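Local coordinates for protein STM4351 (Salmonella enterica, PDB 2Y7I) that binds arginine with high specificity in the periplasm, as a solute-binding protein of family 3, at residues Ile33-Ala38 against Ala208-Val213. Numbering follows the deposited sequence.
Sequences IDVANA and AALDKV
Val213 sets both of its methyl groups against Ala38, the centre of a small helix-to-helix contact within one lobe of this type II periplasmic binding protein fold. CG1 lies 3.9 Å from Ala38 CB and CG2 3.8 Å from the same CB, so the alanine methyl meets the fork of the valine. CG2 also rests on the backbone, 3.7 Å from Ala38 O. Valine suits this place because its two branches spread close to their own helix, and alanine because its short side chain lets the backbones come near, with Ala38 CA and Val213 CA 6.6 Å apart. One turn earlier on each helix, Val35 CG1 and Leu210 CD2 make a looser apolar touch, their side chains crossing at about a right angle. Leucine is long enough to bridge the wider gap here. Its CG stands anti to the carbonyl carbon (chi1 -82°), and with CD1 anti to CA (chi2 171°) the other branch, CD2, is the one turned onto Val35 CG1. No hydrogen bond links the two segments; dispersion and the burial of methyl groups hold them. Farther out, Met222 of helix 217-227 packs on both Val35 and Ala38, while Tyr89 and Val39 touch Leu210. Asp34 OD2 accepts a hydrogen bond from Trp226 NE1, tying helix 31-42 to the C-terminal helix. Val213 itself is set by its helix, where its N donates to Ala209 O at 2.8 Å.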
loop_
_atom_site.group_PDB
_atom_site.type_symbol
_atom_site.label_atom_id
_atom_site.label_comp_id
_atom_site.label_asym_id
_atom_site.label_seq_id
_atom_site.Cartn_x
_atom_site.Cartn_y
_atom_site.Cartn_z
ATOM N N ILE A 33 3.324 -5.462 13.578
ATOM C CA ILE A 33 3.734 -6.867 13.607
ATOM C C ILE A 33 3.327 -7.557 12.303
ATOM O O ILE A 33 4.093 -8.339 11.746
ATOM C CB ILE A 33 3.145 -7.634 14.819
ATOM C CG1 ILE A 33 3.399 -6.881 16.144
ATOM C CG2 ILE A 33 3.676 -9.079 14.864
ATOM C CD1 ILE A 33 4.851 -6.433 16.394
ATOM N N ASP A 34 2.121 -7.264 11.827
ATOM C CA ASP A 34 1.637 -7.816 10.549
ATOM C C ASP A 34 2.487 -7.340 9.382
ATOM O O ASP A 34 2.848 -8.135 8.502
ATOM C CB ASP A 34 0.157 -7.482 10.327
ATOM C CG ASP A 34 -0.760 -8.348 11.177
ATOM O OD1 ASP A 34 -0.243 -9.167 11.963
ATOM O OD2 ASP A 34 -1.990 -8.211 11.072
ATOM N N VAL A 35 2.799 -6.042 9.382
ATOM C CA VAL A 35 3.709 -5.459 8.404
ATOM C C VAL A 35 5.089 -6.138 8.451
ATOM O O VAL A 35 5.585 -6.593 7.419
ATOM C CB VAL A 35 3.840 -3.912 8.561
ATOM C CG1 VAL A 35 4.943 -3.361 7.658
ATOM C CG2 VAL A 35 2.517 -3.215 8.220
ATOM N N ALA A 36 5.700 -6.209 9.636
ATOM C CA ALA A 36 7.040 -6.813 9.753
ATOM C C ALA A 36 7.064 -8.285 9.304
ATOM O O ALA A 36 8.001 -8.722 8.621
ATOM C CB ALA A 36 7.579 -6.663 11.181
ATOM N N ASN A 37 6.036 -9.040 9.683
ATOM C CA ASN A 37 5.932 -10.443 9.271
ATOM C C ASN A 37 5.830 -10.577 7.750
ATOM O O ASN A 37 6.470 -11.440 7.153
ATOM C CB ASN A 37 4.757 -11.144 9.961
ATOM C CG ASN A 37 5.113 -11.656 11.363
ATOM O OD1 ASN A 37 6.164 -12.253 11.568
ATOM N ND2 ASN A 37 4.222 -11.442 12.317
ATOM N N ALA A 38 5.040 -9.699 7.132
ATOM C CA ALA A 38 4.875 -9.706 5.679
ATOM C C ALA A 38 6.197 -9.369 4.979
ATOM O O ALA A 38 6.563 -10.000 3.984
ATOM C CB ALA A 38 3.753 -8.733 5.256
ATOM N N ALA A 208 12.703 -3.250 -0.930
ATOM C CA ALA A 208 12.211 -4.076 -2.022
ATOM C C ALA A 208 11.009 -4.908 -1.550
ATOM O O ALA A 208 10.053 -5.089 -2.296
ATOM C CB ALA A 208 13.307 -4.973 -2.566
ATOM N N ALA A 209 11.065 -5.389 -0.309
ATOM C CA ALA A 209 9.967 -6.159 0.277
ATOM C C ALA A 209 8.734 -5.286 0.545
ATOM O O ALA A 209 7.604 -5.686 0.236
ATOM C CB ALA A 209 10.427 -6.854 1.556
ATOM N N LEU A 210 8.954 -4.093 1.099
ATOM C CA LEU A 210 7.862 -3.128 1.328
ATOM C C LEU A 210 7.148 -2.711 0.031
ATOM O O LEU A 210 5.918 -2.566 0.014
ATOM C CB LEU A 210 8.362 -1.886 2.086
ATOM C CG LEU A 210 8.486 -1.977 3.610
ATOM C CD1 LEU A 210 9.179 -0.759 4.164
ATOM C CD2 LEU A 210 7.110 -2.158 4.271
ATOM N N ASP A 211 7.910 -2.533 -1.052
ATOM C CA ASP A 211 7.329 -2.235 -2.369
ATOM C C ASP A 211 6.278 -3.275 -2.735
ATOM O O ASP A 211 5.191 -2.938 -3.211
ATOM C CB ASP A 211 8.400 -2.228 -3.467
ATOM C CG ASP A 211 9.264 -0.997 -3.433
ATOM O OD1 ASP A 211 8.982 -0.094 -2.629
ATOM O OD2 ASP A 211 10.221 -0.928 -4.221
ATOM N N LYS A 212 6.624 -4.540 -2.521
ATOM C CA LYS A 212 5.706 -5.637 -2.764
ATOM C C LYS A 212 4.559 -5.693 -1.758
ATOM O O LYS A 212 3.405 -5.811 -2.163
ATOM C CB LYS A 212 6.457 -6.973 -2.827
ATOM C CG LYS A 212 7.328 -7.102 -4.065
ATOM C CD LYS A 212 8.176 -8.368 -4.015
ATOM C CE LYS A 212 9.009 -8.502 -5.272
ATOM N NZ LYS A 212 10.192 -9.389 -5.055
ATOM N N VAL A 213 4.867 -5.612 -0.460
ATOM C CA VAL A 213 3.825 -5.678 0.580
ATOM C C VAL A 213 2.802 -4.558 0.404
ATOM O O VAL A 213 1.596 -4.801 0.473
ATOM C CB VAL A 213 4.414 -5.663 2.023
ATOM C CG1 VAL A 213 3.321 -5.498 3.071
ATOM C CG2 VAL A 213 5.215 -6.951 2.285
#